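Local atomic coordinates of glycerol dehydrogenase (Bacillus coagulans, PDB entry 6CSJ), a protein that probably oxidises glycerol and related polyols with NAD+ and, in this engineered double mutant, has acquired D-lactate dehydrogenase activity. Residues I4-S9 and S245-L250; A126-Y131 and L141-N146. The protein carries 2 engineered substitutions. All blocks are in the same frame, centred on the assembly; numbering follows the deposited sequence.

Contact 1: residues I4-S9 and S245-L250; sequences IITSPS and SESGGL. Engineered in segment 245-250: S245 (natural residue Phe).
S247 turns its OG back beside its own backbone N (chi1 -63°), while T6 holds OG1 between its N and carbonyl carbon (chi1 69°), which puts the two hydroxyls between the N-terminal loop and the C-terminal part of helix 228-248. In the iron-containing alcohol dehydrogenase fold, this ties the chain just before strand 10-14, in the parallel sheet of the nucleotide-binding half, to the helical half. The direct link is T6 N to S247 OG, a 3.0 Å hydrogen bond that is almost perfectly straight. I5 packs beside it, CG1 3.7 Å from S247 OG and hardly farther from CB. E246 reaches in one residue earlier: its extended side chain crosses that of T6 at about a right angle and brings OE1 to 2.9 Å from T6 OG1. The carboxylate's strongest partner is N146, and it also accepts a hydrogen bond from the backbone N of A126. Two waters fill out the seam. One donates to I4 O and S247 O, bridging the backbones; the other donates to T6 O and E246 OE1, and it accepts a hydrogen bond from S247 OG at 2.8 Å.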
ATOM      1  N   ILE A   4       7.903  10.209 -16.449  1.00 21.47           N
ATOM      2  CA  ILE A   4       6.545  10.482 -15.988  1.00 19.37           C
ATOM      3  C   ILE A   4       6.486  10.365 -14.466  1.00 20.36           C
ATOM      4  O   ILE A   4       7.054   9.435 -13.877  1.00 21.14           O
ATOM      5  CB  ILE A   4       5.497   9.521 -16.619  1.00 19.61           C
ATOM      6  CG1 ILE A   4       5.567   9.568 -18.156  1.00 19.18           C
ATOM      7  CG2 ILE A   4       4.084   9.877 -16.146  1.00 19.34           C
ATOM      8  CD1 ILE A   4       4.675   8.552 -18.855  1.00 17.07           C
ATOM      9  N   ILE A   5       5.797  11.322 -13.842  1.00 20.46           N
ATOM     10  CA  ILE A   5       5.385  11.217 -12.433  1.00 19.75           C
ATOM     11  C   ILE A   5       3.883  11.468 -12.411  1.00 19.20           C
ATOM     12  O   ILE A   5       3.387  12.392 -13.066  1.00 18.87           O
ATOM     13  CB  ILE A   5       6.159  12.174 -11.480  1.00 18.53           C
ATOM     14  CG1 ILE A   5       5.747  11.937 -10.016  1.00 18.48           C
ATOM     15  CG2 ILE A   5       5.985  13.647 -11.846  1.00 18.29           C
ATOM     16  CD1 ILE A   5       6.656  12.613  -9.005  1.00 17.35           C
ATOM     17  N   THR A   6       3.172  10.600 -11.698  1.00 19.12           N
ATOM     18  CA  THR A   6       1.731  10.687 -11.553  1.00 20.99           C
ATOM     19  C   THR A   6       1.372  10.858 -10.083  1.00 18.88           C
ATOM     20  O   THR A   6       2.139  10.479  -9.200  1.00 17.97           O
ATOM     21  CB  THR A   6       1.024   9.435 -12.088  1.00 22.76           C
ATOM     22  OG1 THR A   6       1.311   8.329 -11.235  1.00 23.33           O
ATOM     23  CG2 THR A   6       1.472   9.121 -13.496  1.00 23.27           C
ATOM     24  N   SER A   7       0.185  11.413  -9.841  1.00 17.43           N
ATOM     25  CA  SER A   7      -0.247  11.742  -8.489  1.00 17.91           C
ATOM     26  C   SER A   7      -1.765  11.853  -8.401  1.00 19.06           C
ATOM     27  O   SER A   7      -2.433  12.164  -9.401  1.00 14.52           O
ATOM     28  CB  SER A   7       0.394  13.082  -8.080  1.00 19.00           C
ATOM     29  OG  SER A   7      -0.049  13.552  -6.818  1.00 19.36           O
ATOM     30  N   PRO A   8      -2.319  11.620  -7.194  1.00 20.38           N
ATOM     31  CA  PRO A   8      -3.650  12.155  -6.922  1.00 18.84           C
ATOM     32  C   PRO A   8      -3.649  13.653  -7.133  1.00 17.24           C
ATOM     33  O   PRO A   8      -2.613  14.289  -7.003  1.00 18.07           O
ATOM     34  CB  PRO A   8      -3.879  11.836  -5.442  1.00 18.73           C
ATOM     35  CG  PRO A   8      -2.925  10.743  -5.125  1.00 22.02           C
ATOM     36  CD  PRO A   8      -1.752  10.916  -6.031  1.00 20.46           C
ATOM     37  N   SER A   9      -4.794  14.212  -7.498  1.00 20.03           N
ATOM     38  CA  SER A   9      -4.898  15.649  -7.712  1.00 19.34           C
ATOM     39  C   SER A   9      -4.723  16.406  -6.389  1.00 17.34           C
ATOM     40  O   SER A   9      -4.162  17.498  -6.376  1.00 17.91           O
ATOM     41  CB  SER A   9      -6.216  16.018  -8.377  1.00 18.74           C
ATOM     42  OG  SER A   9      -6.182  17.389  -8.747  1.00 22.66           O
ATOM     43  N   SER A 245       6.788   4.481  -5.130  1.00 22.97           N
ATOM     44  CA  SER A 245       6.778   3.161  -5.752  1.00 23.56           C
ATOM     45  C   SER A 245       6.134   3.185  -7.142  1.00 22.61           C
ATOM     46  O   SER A 245       6.705   2.639  -8.085  1.00 23.45           O
ATOM     47  CB  SER A 245       6.158   2.098  -4.845  1.00 23.92           C
ATOM     48  OG  SER A 245       4.866   2.470  -4.455  1.00 33.48           O
ATOM     49  N   GLU A 246       4.986   3.836  -7.284  1.00 22.38           N
ATOM     50  CA  GLU A 246       4.306   3.893  -8.581  1.00 22.82           C
ATOM     51  C   GLU A 246       5.080   4.692  -9.637  1.00 20.36           C
ATOM     52  O   GLU A 246       5.109   4.279 -10.789  1.00 23.46           O
ATOM     53  CB  GLU A 246       2.875   4.447  -8.443  1.00 25.56           C
ATOM     54  CG  GLU A 246       2.043   4.320  -9.716  1.00 26.49           C
ATOM     55  CD  GLU A 246       0.684   4.998  -9.613  1.00 29.24           C
ATOM     56  OE1 GLU A 246       0.629   6.213  -9.306  1.00 26.53           O
ATOM     57  OE2 GLU A 246      -0.338   4.315  -9.866  1.00 25.98           O
ATOM     58  N   SER A 247       5.666   5.828  -9.265  1.00 19.84           N
ATOM     59  CA  SER A 247       6.450   6.650 -10.205  1.00 20.26           C
ATOM     60  C   SER A 247       7.976   6.474 -10.090  1.00 19.47           C
ATOM     61  O   SER A 247       8.725   7.088 -10.868  1.00 16.85           O
ATOM     62  CB  SER A 247       6.078   8.135 -10.074  1.00 21.35           C
ATOM     63  OG  SER A 247       4.713   8.365 -10.418  1.00 22.08           O
ATOM     64  N   GLY A 248       8.435   5.654  -9.137  1.00 19.92           N
ATOM     65  CA  GLY A 248       9.870   5.345  -8.989  1.00 19.52           C
ATOM     66  C   GLY A 248      10.268   3.921  -9.346  1.00 19.94           C
ATOM     67  O   GLY A 248      11.416   3.684  -9.697  1.00 21.80           O
ATOM     68  N   GLY A 249       9.332   2.975  -9.238  1.00 20.08           N
ATOM     69  CA  GLY A 249       9.518   1.617  -9.746  1.00 19.87           C
ATOM     70  C   GLY A 249       9.463   0.589  -8.641  1.00 21.62           C
ATOM     71  O   GLY A 249       9.916   0.843  -7.529  1.00 30.98           O
ATOM     72  N   LEU A 250       8.901  -0.576  -8.943  1.00 22.85           N
ATOM     73  CA  LEU A 250       9.008  -1.739  -8.072  1.00 22.27           C
ATOM     74  C   LEU A 250      10.159  -2.633  -8.584  1.00 22.02           C
ATOM     75  O   LEU A 250      10.637  -2.468  -9.715  1.00 24.85           O
ATOM     76  CB  LEU A 250       7.685  -2.512  -8.033  1.00 24.46           C
ATOM     77  CG  LEU A 250       6.445  -1.825  -7.439  1.00 26.64           C
ATOM     78  CD1 LEU A 250       5.987  -0.601  -8.206  1.00 30.07           C
ATOM     79  CD2 LEU A 250       5.336  -2.854  -7.457  1.00 25.10           C
TER
HETATM   80  O   HOH W   1       8.803   9.447 -11.855  1.00 10.14           O
HETATM   81  O   HOH W   2       2.489   7.989  -8.686  1.00 20.52           O

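Contact 2: residues A126-Y131 and L141-N146; sequences ALSVIY and LMLPLN
L143 lies against A126 where a beta hairpin, strands 127-131 and 137-142, runs out into loop. CB of L143 sits beside the carbonyl of A126, 3.8 Å from its O. CG, anti to the carbonyl carbon of L143 (chi1 -56°), rides over the A126-L127 peptide, and CD1 goes on to 3.7 Å from both L127 N and S128 OG, a hydroxyl already engaged by D98 O on helix 94-106. K101 of that helix also touches L143. Cut back to alanine, this residue would probably leave the A126-L127 peptide without its apolar cover and K101 without that packing partner. The hairpin itself is antiparallel. S128 and L141 form a hydrogen-bonded pair, exchanging N-H and C=O in both directions, and L127 and M142 follow as a non-hydrogen-bonded pair. On the face carrying L127, CD1 meets M142 SD; on the face carrying S128, I130 CG1 rests 4.0 Å from L141 CB. Beyond the strands one more backbone bond closes the pairing: L143 N donates to A126 O at 3.0 Å.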
ATOM      1  N   ALA A 126      -3.131   4.365  -9.295  1.00 19.57           N
ATOM      2  CA  ALA A 126      -4.075   4.193 -10.399  1.00 18.94           C
ATOM      3  C   ALA A 126      -4.315   2.707 -10.674  1.00 18.89           C
ATOM      4  O   ALA A 126      -4.006   2.206 -11.762  1.00 19.62           O
ATOM      5  CB  ALA A 126      -3.537   4.875 -11.659  1.00 19.35           C
ATOM      6  N   LEU A 127      -4.884   1.999  -9.700  1.00 19.86           N
ATOM      7  CA  LEU A 127      -4.937   0.539  -9.739  1.00 22.82           C
ATOM      8  C   LEU A 127      -6.043   0.014  -8.839  1.00 20.74           C
ATOM      9  O   LEU A 127      -6.125   0.399  -7.682  1.00 20.12           O
ATOM     10  CB  LEU A 127      -3.591  -0.045  -9.291  1.00 25.99           C
ATOM     11  CG  LEU A 127      -3.414  -1.571  -9.282  1.00 31.36           C
ATOM     12  CD1 LEU A 127      -3.688  -2.161 -10.656  1.00 33.42           C
ATOM     13  CD2 LEU A 127      -2.028  -1.934  -8.769  1.00 33.32           C
ATOM     14  N   SER A 128      -6.876  -0.869  -9.382  1.00 21.67           N
ATOM     15  CA  SER A 128      -7.842  -1.627  -8.588  1.00 26.31           C
ATOM     16  C   SER A 128      -7.518  -3.107  -8.716  1.00 24.62           C
ATOM     17  O   SER A 128      -7.390  -3.615  -9.826  1.00 22.95           O
ATOM     18  CB  SER A 128      -9.274  -1.365  -9.066  1.00 27.84           C
ATOM     19  OG  SER A 128      -9.589   0.009  -9.015  1.00 29.60           O
ATOM     20  N   VAL A 129      -7.377  -3.792  -7.590  1.00 24.83           N
ATOM     21  CA  VAL A 129      -7.155  -5.233  -7.609  1.00 25.70           C
ATOM     22  C   VAL A 129      -8.535  -5.869  -7.543  1.00 26.93           C
ATOM     23  O   VAL A 129      -9.256  -5.681  -6.565  1.00 35.95           O
ATOM     24  CB  VAL A 129      -6.257  -5.701  -6.440  1.00 25.62           C
ATOM     25  CG1 VAL A 129      -5.969  -7.191  -6.560  1.00 26.48           C
ATOM     26  CG2 VAL A 129      -4.950  -4.913  -6.411  1.00 22.74           C
ATOM     27  N   ILE A 130      -8.899  -6.591  -8.603  1.00 28.47           N
ATOM     28  CA  ILE A 130     -10.215  -7.215  -8.738  1.00 31.05           C
ATOM     29  C   ILE A 130     -10.136  -8.693  -8.376  1.00 30.79           C
ATOM     30  O   ILE A 130      -9.214  -9.389  -8.794  1.00 28.74           O
ATOM     31  CB  ILE A 130     -10.753  -7.089 -10.186  1.00 32.86           C
ATOM     32  CG1 ILE A 130     -10.656  -5.639 -10.719  1.00 34.02           C
ATOM     33  CG2 ILE A 130     -12.166  -7.670 -10.292  1.00 32.03           C
ATOM     34  CD1 ILE A 130     -11.520  -4.633  -9.992  1.00 30.44           C
ATOM     35  N   TYR A 131     -11.112  -9.154  -7.596  1.00 31.14           N
ATOM     36  CA  TYR A 131     -11.221 -10.551  -7.172  1.00 33.02           C
ATOM     37  C   TYR A 131     -12.511 -11.156  -7.702  1.00 38.09           C
ATOM     38  O   TYR A 131     -13.466 -10.442  -7.994  1.00 38.15           O
ATOM     39  CB  TYR A 131     -11.217 -10.633  -5.643  1.00 29.58           C
ATOM     40  CG  TYR A 131      -9.947 -10.106  -5.022  1.00 29.56           C
ATOM     41  CD1 TYR A 131      -9.748  -8.730  -4.848  1.00 30.44           C
ATOM     42  CD2 TYR A 131      -8.927 -10.972  -4.633  1.00 29.49           C
ATOM     43  CE1 TYR A 131      -8.577  -8.242  -4.300  1.00 29.90           C
ATOM     44  CE2 TYR A 131      -7.747 -10.489  -4.081  1.00 26.59           C
ATOM     45  CZ  TYR A 131      -7.582  -9.134  -3.921  1.00 28.18           C
ATOM     46  OH  TYR A 131      -6.424  -8.669  -3.376  1.00 31.96           O
ATOM     47  N   LEU A 141      -6.744  -4.159 -12.595  1.00 31.73           N
ATOM     48  CA  LEU A 141      -7.386  -3.129 -13.415  1.00 28.25           C
ATOM     49  C   LEU A 141      -6.563  -1.832 -13.317  1.00 25.18           C
ATOM     50  O   LEU A 141      -6.576  -1.166 -12.290  1.00 25.86           O
ATOM     51  CB  LEU A 141      -8.827  -2.915 -12.962  1.00 26.45           C
ATOM     52  CG  LEU A 141      -9.668  -1.845 -13.677  1.00 31.63           C
ATOM     53  CD1 LEU A 141      -9.750  -2.090 -15.176  1.00 33.20           C
ATOM     54  CD2 LEU A 141     -11.059  -1.715 -13.057  1.00 31.17           C
ATOM     55  N   MET A 142      -5.860  -1.500 -14.403  1.00 28.05           N
ATOM     56  CA  MET A 142      -5.042  -0.296 -14.519  1.00 28.63           C
ATOM     57  C   MET A 142      -5.975   0.847 -14.852  1.00 26.96           C
ATOM     58  O   MET A 142      -6.712   0.763 -15.821  1.00 24.84           O
ATOM     59  CB  MET A 142      -3.992  -0.402 -15.643  1.00 33.32           C
ATOM     60  CG  MET A 142      -3.200  -1.695 -15.709  1.00 46.49           C
ATOM     61  SD  MET A 142      -2.109  -1.983 -14.307  1.00 73.44           S
ATOM     62  CE  MET A 142      -1.342  -3.515 -14.809  1.00 64.47           C
ATOM     63  N   LEU A 143      -5.938   1.917 -14.063  1.00 24.77           N
ATOM     64  CA  LEU A 143      -6.827   3.048 -14.272  1.00 23.16           C
ATOM     65  C   LEU A 143      -6.105   4.126 -15.055  1.00 20.68           C
ATOM     66  O   LEU A 143      -4.893   4.233 -14.945  1.00 22.22           O
ATOM     67  CB  LEU A 143      -7.317   3.580 -12.932  1.00 23.00           C
ATOM     68  CG  LEU A 143      -8.007   2.516 -12.090  1.00 23.98           C
ATOM     69  CD1 LEU A 143      -8.280   3.058 -10.705  1.00 30.66           C
ATOM     70  CD2 LEU A 143      -9.300   2.054 -12.761  1.00 27.22           C
ATOM     71  N   PRO A 144      -6.839   4.915 -15.862  1.00 19.62           N
ATOM     72  CA  PRO A 144      -6.201   6.025 -16.590  1.00 19.23           C
ATOM     73  C   PRO A 144      -5.655   7.132 -15.687  1.00 20.36           C
ATOM     74  O   PRO A 144      -4.698   7.815 -16.063  1.00 22.53           O
ATOM     75  CB  PRO A 144      -7.345   6.595 -17.451  1.00 18.89           C
ATOM     76  CG  PRO A 144      -8.398   5.561 -17.460  1.00 19.38           C
ATOM     77  CD  PRO A 144      -8.273   4.783 -16.191  1.00 19.00           C
ATOM     78  N   LEU A 145      -6.278   7.320 -14.523  1.00 22.93           N
ATOM     79  CA  LEU A 145      -5.897   8.374 -13.590  1.00 24.59           C
ATOM     80  C   LEU A 145      -5.790   7.848 -12.156  1.00 22.09           C
ATOM     81  O   LEU A 145      -6.522   6.945 -11.751  1.00 23.04           O
ATOM     82  CB  LEU A 145      -6.925   9.508 -13.639  1.00 26.04           C
ATOM     83  CG  LEU A 145      -7.130  10.237 -14.975  1.00 26.35           C
ATOM     84  CD1 LEU A 145      -8.285  11.221 -14.842  1.00 25.52           C
ATOM     85  CD2 LEU A 145      -5.884  10.975 -15.453  1.00 26.08           C
ATOM     86  N   ASN A 146      -4.866   8.428 -11.392  1.00 20.39           N
ATOM     87  CA  ASN A 146      -4.846   8.245  -9.951  1.00 17.22           C
ATOM     88  C   ASN A 146      -6.108   8.872  -9.374  1.00 16.63           C
ATOM     89  O   ASN A 146      -6.610   9.837  -9.932  1.00 15.50           O
ATOM     90  CB  ASN A 146      -3.624   8.910  -9.321  1.00 17.67           C
ATOM     91  CG  ASN A 146      -2.310   8.279  -9.746  1.00 17.68           C
ATOM     92  OD1 ASN A 146      -1.842   8.501 -10.855  1.00 16.28           O
ATOM     93  ND2 ASN A 146      -1.703   7.510  -8.855  1.00 19.86           N
TER

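How the contacts relate
The two contacts have centres about 13 Å apart, and along the chain the hairpin of contact 2 is nested inside the loop closed by contact 1. E246 joins them with both carboxylate oxygens: OE1 takes a probable hydrogen bond from N146 ND2 at 2.7 Å, and OE2 one from A126 N at 2.9 Å. One carboxylate near the end of helix 228-248 thus holds the residue just before one hairpin strand and the loop that follows the other. N146 ND2 also bonds T124 O, and N146 CB packs 3.5 Å from S7 O, so the N-terminal loop leans on the same corner. S245, one of the two engineered substitutions (natural residue Phe), immediately precedes E246; any bearing of this corner on the active site can only be inferred.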